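L-threonine dehydrogenase (Flavobacterium frigidimaris, PDB 2YY7) probably catalyses the NAD-dependent oxidation of L-threonine at its 3-hydroxyl group, as a UDP-galactose 4-epimerase-like member of the intermediate short-chain dehydrogenase-reductase superfamily. Local coordinates at residues A[163-171]-A[231-242]. Residues are numbered along the deposited sequence; the frame is centred on the assembly and turned at random.
Sequences VDVRSIRYP and VEKIKIHSSYNL. With NAD (nicotinamide-adenine-dinucleotide), chain E.
S167 O receives the amide of Y240 at 3.0 Å and Y240 O receives R169 N at 2.7 Å, so the two segments run parallel with I168 beside Y240, and strand 240-241 joins the central sheet of the Rossmann-type domain. Before this short pairing the backbones diverge, and water 3 spans the gap from S167 N to I236 O. Just ahead of the pairing, S239 OG donates to S167 OG (2.7 Å); the acceptor also bonds W115 O on strand 112-118, linking three segments. R169 shows how a buried charge is accommodated: with its chain extended from CG to NE, its guanidinium lies beneath S239 O, which sits 3.5 Å above the plane. In that plane NH1 meets N241 OD1 at 2.9 Å, with the amide and guanidinium planes 66° apart and NH1 above the N241 carbonyl plane, while E151 supplies a salt bridge to NH2. On the face carrying I168 and Y240, I168 CD1 packs on L242 CD2, which approaches the edge of the Y170 ring. At the far end R166 grips D164 side-on, NE to OD1 and NH2 to OD2, and I234 CG1 covers one guanidinium face 3.6 Å above it; NH1 reaches A229 O and I226 O at the end of helix 216-228. A leucine in place of R166 would probably leave the D164 carboxylate without its mate and those two carbonyls without this donor. R166 and R169 thus probably have their buried charge balanced locally, by D164 and E151, in a strand whose end, Y170 and P171, borders the nicotinamide of NAD.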
loop_
_atom_site.group_PDB
_atom_site.type_symbol
_atom_site.label_atom_id
_atom_site.label_comp_id
_atom_site.label_asym_id
_atom_site.label_seq_id
_atom_site.Cartn_x
_atom_site.Cartn_y
_atom_site.Cartn_z
ATOM N N VAL A 163 4.042 17.174 -8.529
ATOM C CA VAL A 163 4.010 17.715 -7.174
ATOM C C VAL A 163 5.339 17.562 -6.437
ATOM O O VAL A 163 5.939 16.492 -6.440
ATOM C CB VAL A 163 2.918 17.030 -6.329
ATOM C CG1 VAL A 163 3.074 17.422 -4.852
ATOM C CG2 VAL A 163 1.539 17.420 -6.854
ATOM N N ASP A 164 5.789 18.635 -5.795
ATOM C CA ASP A 164 7.032 18.588 -5.029
ATOM C C ASP A 164 6.698 18.122 -3.613
ATOM O O ASP A 164 6.396 18.938 -2.741
ATOM C CB ASP A 164 7.681 19.973 -4.961
ATOM C CG ASP A 164 9.077 19.943 -4.343
ATOM O OD1 ASP A 164 9.491 18.897 -3.798
ATOM O OD2 ASP A 164 9.767 20.980 -4.398
ATOM N N VAL A 165 6.731 16.811 -3.395
ATOM C CA VAL A 165 6.448 16.249 -2.076
ATOM C C VAL A 165 7.672 15.472 -1.609
ATOM O O VAL A 165 8.184 14.606 -2.319
ATOM C CB VAL A 165 5.205 15.320 -2.103
ATOM C CG1 VAL A 165 5.349 14.274 -3.202
ATOM C CG2 VAL A 165 5.026 14.656 -0.742
ATOM N N ARG A 166 8.142 15.800 -0.411
ATOM C CA ARG A 166 9.327 15.169 0.148
ATOM C C ARG A 166 8.983 14.416 1.419
ATOM O O ARG A 166 8.155 14.866 2.213
ATOM C CB ARG A 166 10.375 16.247 0.410
ATOM C CG ARG A 166 10.506 17.189 -0.784
ATOM C CD ARG A 166 11.592 18.238 -0.638
ATOM N NE ARG A 166 11.588 19.118 -1.804
ATOM C CZ ARG A 166 12.510 20.036 -2.068
ATOM N NH1 ARG A 166 13.534 20.212 -1.247
ATOM N NH2 ARG A 166 12.404 20.783 -3.162
ATOM N N SER A 167 9.629 13.271 1.616
ATOM C CA SER A 167 9.354 12.438 2.779
ATOM C C SER A 167 10.557 11.676 3.322
ATOM O O SER A 167 11.522 11.410 2.605
ATOM C CB SER A 167 8.260 11.426 2.425
ATOM O OG SER A 167 7.924 10.616 3.542
ATOM N N ILE A 168 10.484 11.340 4.605
ATOM C CA ILE A 168 11.512 10.550 5.260
ATOM C C ILE A 168 10.839 9.551 6.200
ATOM O O ILE A 168 9.804 9.840 6.811
ATOM C CB ILE A 168 12.533 11.422 6.057
ATOM C CG1 ILE A 168 11.813 12.341 7.035
ATOM C CG2 ILE A 168 13.379 12.252 5.093
ATOM C CD1 ILE A 168 12.753 13.330 7.715
ATOM N N ARG A 169 11.416 8.362 6.287
ATOM C CA ARG A 169 10.890 7.318 7.148
ATOM C C ARG A 169 11.545 7.457 8.524
ATOM O O ARG A 169 12.538 6.792 8.816
ATOM C CB ARG A 169 11.192 5.941 6.533
ATOM C CG ARG A 169 10.508 5.689 5.181
ATOM C CD ARG A 169 11.135 4.489 4.449
ATOM N NE ARG A 169 10.480 4.200 3.171
ATOM C CZ ARG A 169 11.063 3.563 2.156
ATOM N NH1 ARG A 169 12.319 3.141 2.262
ATOM N NH2 ARG A 169 10.398 3.361 1.026
ATOM N N TYR A 170 10.999 8.337 9.367
ATOM C CA TYR A 170 11.560 8.541 10.708
ATOM C C TYR A 170 11.637 7.249 11.521
ATOM O O TYR A 170 10.705 6.444 11.504
ATOM C CB TYR A 170 10.694 9.465 11.573
ATOM C CG TYR A 170 10.480 10.906 11.162
ATOM C CD1 TYR A 170 11.548 11.770 10.915
ATOM C CD2 TYR A 170 9.191 11.433 11.141
ATOM C CE1 TYR A 170 11.322 13.139 10.662
ATOM C CE2 TYR A 170 8.959 12.779 10.894
ATOM C CZ TYR A 170 10.019 13.626 10.656
ATOM O OH TYR A 170 9.748 14.956 10.416
ATOM N N PRO A 171 12.753 7.024 12.230
ATOM C CA PRO A 171 12.810 5.807 13.041
ATOM C C PRO A 171 12.106 6.216 14.348
ATOM O O PRO A 171 11.441 7.249 14.378
ATOM C CB PRO A 171 14.312 5.568 13.214
ATOM C CG PRO A 171 14.904 6.922 13.103
ATOM C CD PRO A 171 14.103 7.567 11.998
ATOM N N VAL A 231 15.478 21.175 -5.460
ATOM C CA VAL A 231 14.644 20.104 -5.983
ATOM C C VAL A 231 15.389 18.995 -6.721
ATOM O O VAL A 231 15.026 17.822 -6.603
ATOM C CB VAL A 231 13.538 20.665 -6.914
ATOM C CG1 VAL A 231 14.148 21.169 -8.218
ATOM C CG2 VAL A 231 12.493 19.595 -7.181
ATOM N N GLU A 232 16.431 19.348 -7.472
ATOM C CA GLU A 232 17.177 18.339 -8.220
ATOM C C GLU A 232 17.945 17.356 -7.337
ATOM O O GLU A 232 18.454 16.350 -7.828
ATOM C CB GLU A 232 18.144 18.993 -9.215
ATOM C CG GLU A 232 19.255 19.814 -8.588
ATOM C CD GLU A 232 18.863 21.263 -8.353
ATOM O OE1 GLU A 232 19.715 22.022 -7.845
ATOM O OE2 GLU A 232 17.715 21.647 -8.675
ATOM N N LYS A 233 18.030 17.642 -6.041
ATOM C CA LYS A 233 18.735 16.755 -5.122
ATOM C C LYS A 233 17.811 15.706 -4.523
ATOM O O LYS A 233 18.276 14.730 -3.938
ATOM C CB LYS A 233 19.404 17.550 -3.998
ATOM C CG LYS A 233 20.720 18.198 -4.409
ATOM C CD LYS A 233 21.406 18.841 -3.218
ATOM C CE LYS A 233 22.727 19.480 -3.613
ATOM N NZ LYS A 233 23.356 20.182 -2.453
ATOM N N ILE A 234 16.506 15.915 -4.665
ATOM C CA ILE A 234 15.520 14.968 -4.153
ATOM C C ILE A 234 15.312 13.939 -5.258
ATOM O O ILE A 234 14.557 14.169 -6.196
ATOM C CB ILE A 234 14.181 15.674 -3.842
ATOM C CG1 ILE A 234 14.421 16.845 -2.883
ATOM C CG2 ILE A 234 13.187 14.679 -3.245
ATOM C CD1 ILE A 234 15.085 16.458 -1.568
ATOM N N LYS A 235 15.991 12.803 -5.147
ATOM C CA LYS A 235 15.906 11.767 -6.164
ATOM C C LYS A 235 14.898 10.656 -5.878
ATOM O O LYS A 235 14.508 9.921 -6.785
ATOM C CB LYS A 235 17.296 11.174 -6.396
ATOM C CG LYS A 235 18.334 12.231 -6.786
ATOM C CD LYS A 235 19.677 11.610 -7.117
ATOM C CE LYS A 235 20.716 12.682 -7.416
ATOM N NZ LYS A 235 20.285 13.587 -8.518
ATOM N N ILE A 236 14.486 10.530 -4.624
ATOM C CA ILE A 236 13.511 9.516 -4.247
ATOM C C ILE A 236 12.223 10.262 -3.903
ATOM O O ILE A 236 12.216 11.163 -3.059
ATOM C CB ILE A 236 14.004 8.690 -3.040
ATOM C CG1 ILE A 236 15.338 8.019 -3.397
ATOM C CG2 ILE A 236 12.962 7.634 -2.667
ATOM C CD1 ILE A 236 15.929 7.161 -2.291
ATOM N N HIS A 237 11.132 9.883 -4.561
ATOM C CA HIS A 237 9.867 10.566 -4.359
ATOM C C HIS A 237 8.805 9.803 -3.572
ATOM O O HIS A 237 7.645 10.221 -3.492
ATOM C CB HIS A 237 9.370 11.026 -5.726
ATOM C CG HIS A 237 10.402 11.810 -6.479
ATOM N ND1 HIS A 237 10.789 13.078 -6.102
ATOM C CD2 HIS A 237 11.197 11.471 -7.522
ATOM C CE1 HIS A 237 11.778 13.486 -6.879
ATOM N NE2 HIS A 237 12.046 12.529 -7.748
ATOM N N SER A 238 9.222 8.687 -2.983
ATOM C CA SER A 238 8.362 7.882 -2.132
ATOM C C SER A 238 8.725 8.422 -0.747
ATOM O O SER A 238 8.073 9.335 -0.242
ATOM C CB SER A 238 8.719 6.395 -2.265
ATOM O OG SER A 238 10.121 6.187 -2.171
ATOM N N SER A 239 9.782 7.875 -0.151
ATOM C CA SER A 239 10.262 8.346 1.148
ATOM C C SER A 239 11.679 7.826 1.373
ATOM O O SER A 239 12.006 6.701 0.983
ATOM C CB SER A 239 9.351 7.877 2.285
ATOM O OG SER A 239 9.682 8.535 3.504
ATOM N N TYR A 240 12.512 8.653 1.997
ATOM C CA TYR A 240 13.903 8.305 2.271
ATOM C C TYR A 240 14.112 7.540 3.566
ATOM O O TYR A 240 13.516 7.870 4.594
ATOM C CB TYR A 240 14.758 9.576 2.358
ATOM C CG TYR A 240 15.238 10.134 1.042
ATOM C CD1 TYR A 240 16.432 9.692 0.472
ATOM C CD2 TYR A 240 14.516 11.122 0.379
ATOM C CE1 TYR A 240 16.899 10.227 -0.731
ATOM C CE2 TYR A 240 14.971 11.662 -0.823
ATOM C CZ TYR A 240 16.163 11.210 -1.368
ATOM O OH TYR A 240 16.623 11.751 -2.544
ATOM N N ASN A 241 14.951 6.510 3.514
ATOM C CA ASN A 241 15.299 5.784 4.724
ATOM C C ASN A 241 16.075 6.864 5.488
ATOM O O ASN A 241 16.732 7.705 4.871
ATOM C CB ASN A 241 16.229 4.604 4.407
ATOM C CG ASN A 241 15.497 3.267 4.352
ATOM O OD1 ASN A 241 14.275 3.203 4.467
ATOM N ND2 ASN A 241 16.253 2.193 4.175
ATOM N N LEU A 242 15.987 6.858 6.811
ATOM C CA LEU A 242 16.685 7.846 7.628
ATOM C C LEU A 242 17.161 7.153 8.901
ATOM O O LEU A 242 16.378 6.504 9.588
ATOM C CB LEU A 242 15.741 9.000 7.988
ATOM C CG LEU A 242 16.393 10.222 8.641
ATOM C CD1 LEU A 242 17.048 11.082 7.566
ATOM C CD2 LEU A 242 15.343 11.037 9.388
HETATM P PA NAD E . 1.649 13.052 17.752
HETATM O O1A NAD E . 2.496 13.395 18.929
HETATM O O2A NAD E . 0.610 12.017 17.992
HETATM O O5B NAD E . 1.067 14.359 17.075
HETATM C C5B NAD E . -0.025 14.308 16.203
HETATM C C4B NAD E . -0.743 15.635 16.229
HETATM O O4B NAD E . -1.731 15.611 15.197
HETATM C C3B NAD E . -1.454 15.883 17.581
HETATM O O3B NAD E . -1.097 17.159 18.140
HETATM C C2B NAD E . -2.939 15.742 17.221
HETATM O O2B NAD E . -3.773 16.561 18.022
HETATM C C1B NAD E . -2.935 16.149 15.740
HETATM N N9A NAD E . -4.134 15.694 15.021
HETATM C C8A NAD E . -4.740 14.443 15.133
HETATM N N7A NAD E . -5.817 14.432 14.335
HETATM C C5A NAD E . -5.879 15.633 13.718
HETATM C C6A NAD E . -6.803 16.160 12.830
HETATM N N6A NAD E . -7.879 15.478 12.501
HETATM N N1A NAD E . -6.637 17.443 12.378
HETATM C C2A NAD E . -5.563 18.215 12.793
HETATM N N3A NAD E . -4.647 17.719 13.701
HETATM C C4A NAD E . -4.831 16.435 14.151
HETATM O O3 NAD E . 2.579 12.432 16.599
HETATM P PN NAD E . 4.120 12.776 16.222
HETATM O O1N NAD E . 4.397 14.250 16.249
HETATM O O2N NAD E . 4.946 11.786 16.964
HETATM O O5D NAD E . 4.159 12.302 14.669
HETATM C C5D NAD E . 3.923 13.240 13.609
HETATM C C4D NAD E . 4.123 12.510 12.251
HETATM O O4D NAD E . 5.385 11.869 12.230
HETATM C C3D NAD E . 3.108 11.391 12.001
HETATM O O3D NAD E . 2.845 11.324 10.602
HETATM C C2D NAD E . 3.861 10.138 12.380
HETATM O O2D NAD E . 3.245 9.037 11.757
HETATM C C1D NAD E . 5.281 10.463 11.915
HETATM N N1N NAD E . 6.260 9.621 12.640
HETATM C C2N NAD E . 6.482 9.830 13.986
HETATM C C3N NAD E . 7.403 9.034 14.659
HETATM C C7N NAD E . 7.753 9.314 16.095
HETATM O O7N NAD E . 8.624 8.408 16.678
HETATM N N7N NAD E . 7.219 10.339 16.783
HETATM C C4N NAD E . 8.085 8.008 13.977
HETATM C C5N NAD E . 7.869 7.826 12.608
HETATM C C6N NAD E . 6.946 8.615 11.950
HETATM O O HOH W 1 7.970 11.912 -1.236
HETATM O O HOH W 2 8.957 14.736 -4.862
HETATM O O HOH W 3 10.789 12.298 -0.846
HETATM O O HOH W 4 14.426 5.070 8.489
#